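Local coordinates for L-threonine-O-3-phosphate decarboxylase (Porphyromonas gingivalis, PDB 3FKD), which probably acts as a pyridoxal 5'-phosphate-dependent lyase that removes the carboxyl group of L-threonine O-3-phosphate, at residues M58-N63 with N68-T73; S194-Y199 with G203-Y208. All blocks are in the same frame, centred on the assembly; numbering follows the deposited sequence.

Contact 1 (M58-N63 with N68-T73); sequences MLAKRN and NAILVT
With chi1 at -76°, Leu-59 sets CG beside its backbone N, and the extended chi2 then carries CD1 out from helix 53-62 to strand 70-73. Ile-70 turns CG1 to the same side of its backbone N (chi1 -83°), which leaves CG2 anti to that N, and chi2 turns CD1 to the backbone of Ala-60. The side chains of Leu-59 and Ile-70 cross at about a right angle, and Leu-59 meets Val-72 in the same crosswise manner. CD1 of Leu-59 rests over the gap between two methyls, 3.9 Å from each of Ile-70 CG2 and Val-72 CG2. Ile-70 CD1 reaches the helix backbone itself and comes within 3.7 Å of Ala-60 CA. CB of Ala-60 lies beside it, 4.2 Å from the same CD1. The interface is wholly apolar and largely buried, with the two segment axes 9.0 Å apart at closest and their directions 129° from one another. Ile-70 and Val-72, two residues apart, both contribute to it, whereas Leu-71 points away from the helix and packs on Gln-82 of helix 75-86. Leu-240 and Tyr-208 also pack on Leu-59, which places it between this strand, the neighbouring strand 207-210 and helix 230-241. At Asn-63, whose N still bonds Leu-59 O, the helix ends. This is a helix, short loop and edge strand unit, packed by leucine, isoleucine and valine against one face of the seven-stranded sheet, as in the large domain of class I and II aminotransferases.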
loop_
_atom_site.group_PDB
_atom_site.type_symbol
_atom_site.label_atom_id
_atom_site.label_comp_id
_atom_site.label_asym_id
_atom_site.label_seq_id
_atom_site.Cartn_x
_atom_site.Cartn_y
_atom_site.Cartn_z
HETATM N N MSE A 58 -1.859 -20.181 0.876
HETATM C CA MSE A 58 -1.931 -20.670 2.261
HETATM C C MSE A 58 -3.122 -20.123 3.082
HETATM O O MSE A 58 -3.528 -20.738 4.071
HETATM C CB MSE A 58 -0.657 -20.360 3.031
HETATM C CG MSE A 58 0.651 -20.703 2.322
HETATM SE SE MSE A 58 2.015 -19.821 3.409
HETATM C CE MSE A 58 3.450 -19.592 2.149
ATOM N N LEU A 59 -3.651 -18.960 2.713
ATOM C CA LEU A 59 -4.821 -18.445 3.383
ATOM C C LEU A 59 -6.018 -19.282 2.967
ATOM O O LEU A 59 -6.785 -19.741 3.789
ATOM C CB LEU A 59 -5.038 -16.971 3.024
ATOM C CG LEU A 59 -4.114 -15.940 3.687
ATOM C CD1 LEU A 59 -4.282 -14.542 3.095
ATOM C CD2 LEU A 59 -4.317 -15.936 5.211
ATOM N N ALA A 60 -6.167 -19.493 1.670
ATOM C CA ALA A 60 -7.281 -20.262 1.155
ATOM C C ALA A 60 -7.408 -21.582 1.910
ATOM O O ALA A 60 -8.488 -21.936 2.389
ATOM C CB ALA A 60 -7.092 -20.514 -0.323
ATOM N N LYS A 61 -6.291 -22.294 2.027
ATOM C CA LYS A 61 -6.286 -23.614 2.632
ATOM C C LYS A 61 -6.641 -23.561 4.098
ATOM O O LYS A 61 -7.403 -24.392 4.610
ATOM C CB LYS A 61 -4.909 -24.254 2.464
ATOM C CG LYS A 61 -4.887 -25.740 2.743
ATOM C CD LYS A 61 -3.522 -26.349 2.402
ATOM C CE LYS A 61 -3.222 -27.577 3.268
ATOM N NZ LYS A 61 -1.753 -27.737 3.524
ATOM N N ARG A 62 -6.058 -22.589 4.785
ATOM C CA ARG A 62 -6.293 -22.423 6.200
ATOM C C ARG A 62 -7.771 -22.088 6.455
ATOM O O ARG A 62 -8.352 -22.513 7.439
ATOM C CB ARG A 62 -5.388 -21.309 6.732
ATOM C CG ARG A 62 -5.596 -20.984 8.208
ATOM C CD ARG A 62 -4.752 -21.930 9.085
ATOM N NE ARG A 62 -5.058 -21.759 10.502
ATOM C CZ ARG A 62 -5.521 -22.724 11.299
ATOM N NH1 ARG A 62 -5.718 -23.951 10.824
ATOM N NH2 ARG A 62 -5.775 -22.459 12.580
ATOM N N ASN A 63 -8.363 -21.308 5.553
ATOM C CA ASN A 63 -9.724 -20.834 5.699
ATOM C C ASN A 63 -10.774 -21.701 5.005
ATOM O O ASN A 63 -11.936 -21.297 4.902
ATOM C CB ASN A 63 -9.810 -19.379 5.226
ATOM C CG ASN A 63 -9.044 -18.421 6.143
ATOM O OD1 ASN A 63 -8.405 -17.468 5.681
ATOM N ND2 ASN A 63 -9.109 -18.672 7.447
ATOM N N ASN A 68 -9.171 -18.985 -5.527
ATOM C CA ASN A 68 -9.958 -17.977 -6.209
ATOM C C ASN A 68 -10.669 -16.966 -5.297
ATOM O O ASN A 68 -11.158 -15.924 -5.753
ATOM C CB ASN A 68 -11.071 -18.681 -6.972
ATOM C CG ASN A 68 -10.619 -19.228 -8.278
ATOM O OD1 ASN A 68 -9.691 -18.693 -8.910
ATOM N ND2 ASN A 68 -11.275 -20.307 -8.720
ATOM N N ALA A 69 -10.804 -17.303 -4.026
ATOM C CA ALA A 69 -11.672 -16.507 -3.180
ATOM C C ALA A 69 -10.912 -15.608 -2.215
ATOM O O ALA A 69 -11.546 -14.917 -1.420
ATOM C CB ALA A 69 -12.685 -17.396 -2.437
ATOM N N ILE A 70 -9.577 -15.640 -2.252
ATOM C CA ILE A 70 -8.793 -14.719 -1.429
ATOM C C ILE A 70 -8.070 -13.680 -2.274
ATOM O O ILE A 70 -7.699 -13.905 -3.415
ATOM C CB ILE A 70 -7.797 -15.418 -0.427
ATOM C CG1 ILE A 70 -8.506 -15.849 0.858
ATOM C CG2 ILE A 70 -6.694 -14.470 0.010
ATOM C CD1 ILE A 70 -9.263 -17.157 0.792
ATOM N N LEU A 71 -7.877 -12.519 -1.698
ATOM C CA LEU A 71 -7.135 -11.480 -2.363
ATOM C C LEU A 71 -6.427 -10.731 -1.253
ATOM O O LEU A 71 -7.081 -10.054 -0.436
ATOM C CB LEU A 71 -8.078 -10.544 -3.135
ATOM C CG LEU A 71 -7.361 -9.298 -3.672
ATOM C CD1 LEU A 71 -6.813 -9.529 -5.027
ATOM C CD2 LEU A 71 -8.284 -8.083 -3.683
ATOM N N VAL A 72 -5.117 -10.900 -1.192
ATOM C CA VAL A 72 -4.297 -10.200 -0.236
ATOM C C VAL A 72 -4.243 -8.713 -0.571
ATOM O O VAL A 72 -4.125 -8.334 -1.693
ATOM C CB VAL A 72 -2.876 -10.842 -0.088
ATOM C CG1 VAL A 72 -2.052 -10.147 0.989
ATOM C CG2 VAL A 72 -3.001 -12.326 0.219
ATOM N N THR A 73 -4.306 -7.876 0.442
ATOM C CA THR A 73 -4.449 -6.454 0.241
ATOM C C THR A 73 -3.390 -5.681 1.054
ATOM O O THR A 73 -2.793 -6.240 1.954
ATOM C CB THR A 73 -5.911 -6.024 0.584
ATOM O OG1 THR A 73 -6.204 -4.806 -0.083
ATOM C CG2 THR A 73 -6.108 -5.857 2.066
#

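Contact 2 (S194-Y199 with G203-Y208); sequences SFSHAY and GLRIGY
The Phe-195 ring presents its edge to the chain opposite: Ile-206 O lies in its plane, and CA of Gly-207 also sits at the rim. Its CE2 arrives at the edge of the Tyr-208 ring, 3.7 Å from CE2 of that ring, and the side chains cross at a slant; Tyr-193 meets the same tyrosine with its ring turned by about 15°. Phe-195 and Ile-206 run side by side, CB of the former 3.6 Å from CG2 of the latter. One direct hydrogen bond joins the segments, from Phe-195 N to Ile-206 O (3.2 Å), just beyond the antiparallel pair Ser-194 and Gly-207; it is moderately bent, 149° at the hydrogen, its donor tilted from the carbonyl plane. Arg-205 starts away from the other segment, but bends at chi2 and chi3 (both -55°) bring NH1 to 3.8 Å from Ser-196 OG. One water links this hydroxyl to Ile-206 N and another to NH1, which also bonds Pro-202 O, while NE donates to Trp-226 O of the second subunit. Ser-194 OG accepts a weak capping bond from Ser-196 N. By the SxSxxxxxxGLRxGY pattern of fold-type I enzymes, His-197 appears to occupy the position of their cofactor-binding lysine, and Arg-205 probably that of their phosphate-binding arginine.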
loop_
_atom_site.group_PDB
_atom_site.type_symbol
_atom_site.label_atom_id
_atom_site.label_comp_id
_atom_site.label_asym_id
_atom_site.label_seq_id
_atom_site.Cartn_x
_atom_site.Cartn_y
_atom_site.Cartn_z
ATOM N N SER A 194 -7.917 -8.772 8.733
ATOM C CA SER A 194 -6.867 -7.847 9.132
ATOM C C SER A 194 -5.712 -8.462 9.943
ATOM O O SER A 194 -5.908 -9.287 10.803
ATOM C CB SER A 194 -7.481 -6.702 9.934
ATOM O OG SER A 194 -6.473 -5.819 10.358
ATOM N N PHE A 195 -4.506 -7.998 9.696
ATOM C CA PHE A 195 -3.366 -8.456 10.451
ATOM C C PHE A 195 -2.941 -7.346 11.387
ATOM O O PHE A 195 -2.142 -7.563 12.285
ATOM C CB PHE A 195 -2.208 -8.894 9.523
ATOM C CG PHE A 195 -2.379 -10.289 8.938
ATOM C CD1 PHE A 195 -1.874 -11.413 9.600
ATOM C CD2 PHE A 195 -3.009 -10.477 7.717
ATOM C CE1 PHE A 195 -2.049 -12.689 9.092
ATOM C CE2 PHE A 195 -3.177 -11.748 7.194
ATOM C CZ PHE A 195 -2.699 -12.844 7.873
ATOM N N SER A 196 -3.483 -6.149 11.187
ATOM C CA SER A 196 -3.096 -5.033 12.050
ATOM C C SER A 196 -3.529 -5.181 13.510
ATOM O O SER A 196 -2.757 -4.868 14.406
ATOM C CB SER A 196 -3.637 -3.688 11.555
ATOM O OG SER A 196 -3.769 -3.614 10.172
ATOM N N HIS A 197 -4.779 -5.608 13.727
ATOM C CA HIS A 197 -5.439 -5.485 15.036
ATOM C C HIS A 197 -5.141 -6.633 15.983
ATOM O O HIS A 197 -4.665 -6.391 17.079
ATOM C CB HIS A 197 -6.946 -5.342 14.876
ATOM C CG HIS A 197 -7.344 -4.221 13.973
ATOM N ND1 HIS A 197 -7.414 -2.905 14.395
ATOM C CD2 HIS A 197 -7.703 -4.219 12.674
ATOM C CE1 HIS A 197 -7.786 -2.148 13.389
ATOM N NE2 HIS A 197 -7.971 -2.921 12.333
ATOM N N ALA A 198 -5.419 -7.864 15.524
ATOM C CA ALA A 198 -5.282 -9.082 16.334
ATOM C C ALA A 198 -3.837 -9.384 16.650
ATOM O O ALA A 198 -3.558 -10.046 17.635
ATOM C CB ALA A 198 -5.953 -10.301 15.666
ATOM N N TYR A 199 -2.924 -8.864 15.836
ATOM C CA TYR A 199 -1.507 -9.233 15.951
ATOM C C TYR A 199 -0.529 -8.095 16.150
ATOM O O TYR A 199 0.680 -8.341 16.162
ATOM C CB TYR A 199 -1.043 -10.080 14.777
ATOM C CG TYR A 199 -2.024 -11.133 14.357
ATOM C CD1 TYR A 199 -2.290 -12.249 15.172
ATOM C CD2 TYR A 199 -2.675 -11.040 13.119
ATOM C CE1 TYR A 199 -3.203 -13.229 14.769
ATOM C CE2 TYR A 199 -3.568 -12.004 12.704
ATOM C CZ TYR A 199 -3.834 -13.094 13.530
ATOM O OH TYR A 199 -4.725 -14.029 13.083
ATOM N N GLY A 203 1.627 -1.297 11.294
ATOM C CA GLY A 203 2.628 -0.702 10.434
ATOM C C GLY A 203 3.059 -1.530 9.224
ATOM O O GLY A 203 3.623 -0.993 8.295
ATOM N N LEU A 204 2.778 -2.824 9.235
ATOM C CA LEU A 204 3.085 -3.698 8.130
ATOM C C LEU A 204 2.116 -3.582 6.969
ATOM O O LEU A 204 2.468 -3.920 5.844
ATOM C CB LEU A 204 3.143 -5.147 8.607
ATOM C CG LEU A 204 4.502 -5.830 8.715
ATOM C CD1 LEU A 204 5.578 -4.778 8.755
ATOM C CD2 LEU A 204 4.565 -6.734 9.961
ATOM N N ARG A 205 0.909 -3.095 7.241
ATOM C CA ARG A 205 -0.128 -2.915 6.208
ATOM C C ARG A 205 -0.463 -4.181 5.468
ATOM O O ARG A 205 -0.127 -4.304 4.326
ATOM C CB ARG A 205 0.274 -1.844 5.186
ATOM C CG ARG A 205 0.881 -0.553 5.813
ATOM C CD ARG A 205 -0.003 0.160 6.907
ATOM N NE ARG A 205 -1.335 0.482 6.435
ATOM C CZ ARG A 205 -2.470 -0.009 6.938
ATOM N NH1 ARG A 205 -2.457 -0.844 7.975
ATOM N NH2 ARG A 205 -3.640 0.358 6.411
ATOM N N ILE A 206 -1.151 -5.119 6.102
ATOM C CA ILE A 206 -1.513 -6.330 5.403
ATOM C C ILE A 206 -2.926 -6.798 5.872
ATOM O O ILE A 206 -3.281 -6.628 7.038
ATOM C CB ILE A 206 -0.331 -7.373 5.429
ATOM C CG1 ILE A 206 -0.500 -8.462 4.370
ATOM C CG2 ILE A 206 -0.009 -7.965 6.837
ATOM C CD1 ILE A 206 -1.802 -9.155 4.398
ATOM N N GLY A 207 -3.741 -7.304 4.934
ATOM C CA GLY A 207 -5.095 -7.743 5.195
ATOM C C GLY A 207 -5.591 -8.516 4.001
ATOM O O GLY A 207 -4.841 -8.702 3.057
ATOM N N TYR A 208 -6.829 -8.986 4.004
ATOM C CA TYR A 208 -7.299 -9.700 2.826
ATOM C C TYR A 208 -8.816 -9.750 2.611
ATOM O O TYR A 208 -9.594 -9.596 3.547
ATOM C CB TYR A 208 -6.683 -11.113 2.720
ATOM C CG TYR A 208 -7.002 -12.045 3.861
ATOM C CD1 TYR A 208 -8.129 -12.861 3.826
ATOM C CD2 TYR A 208 -6.172 -12.117 4.967
ATOM C CE1 TYR A 208 -8.439 -13.709 4.879
ATOM C CE2 TYR A 208 -6.452 -12.960 6.003
ATOM C CZ TYR A 208 -7.591 -13.758 5.958
ATOM O OH TYR A 208 -7.859 -14.597 6.996
HETATM O O HOH W 1 -1.336 -4.300 9.103
HETATM O O HOH W 2 -5.243 -1.245 9.494
#

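Overall arrangement
From the N terminus, helix 53-62 runs into a short loop ending in a 3-10 turn, and contact 1 closes it by bringing strand 70-73 back past the helix. Well over a hundred residues later, after the parallel strands of the same sheet, contact 2 closes the longer connection, carrying helix 196-199, between strands 189-194 and 207-210. The two closures follow in series, neither nested nor crossed, with centres about 15 Å apart. They meet in the sheet, where 70-73 is the edge strand beside 207-210: Thr-73 N lies 2.8 Å from Gly-207 O, a probable hydrogen bond. Val-72 packs on Ile-206, and Asn-63 OD1 probably bonds Tyr-208 OH, tying the helix end to strand 207-210.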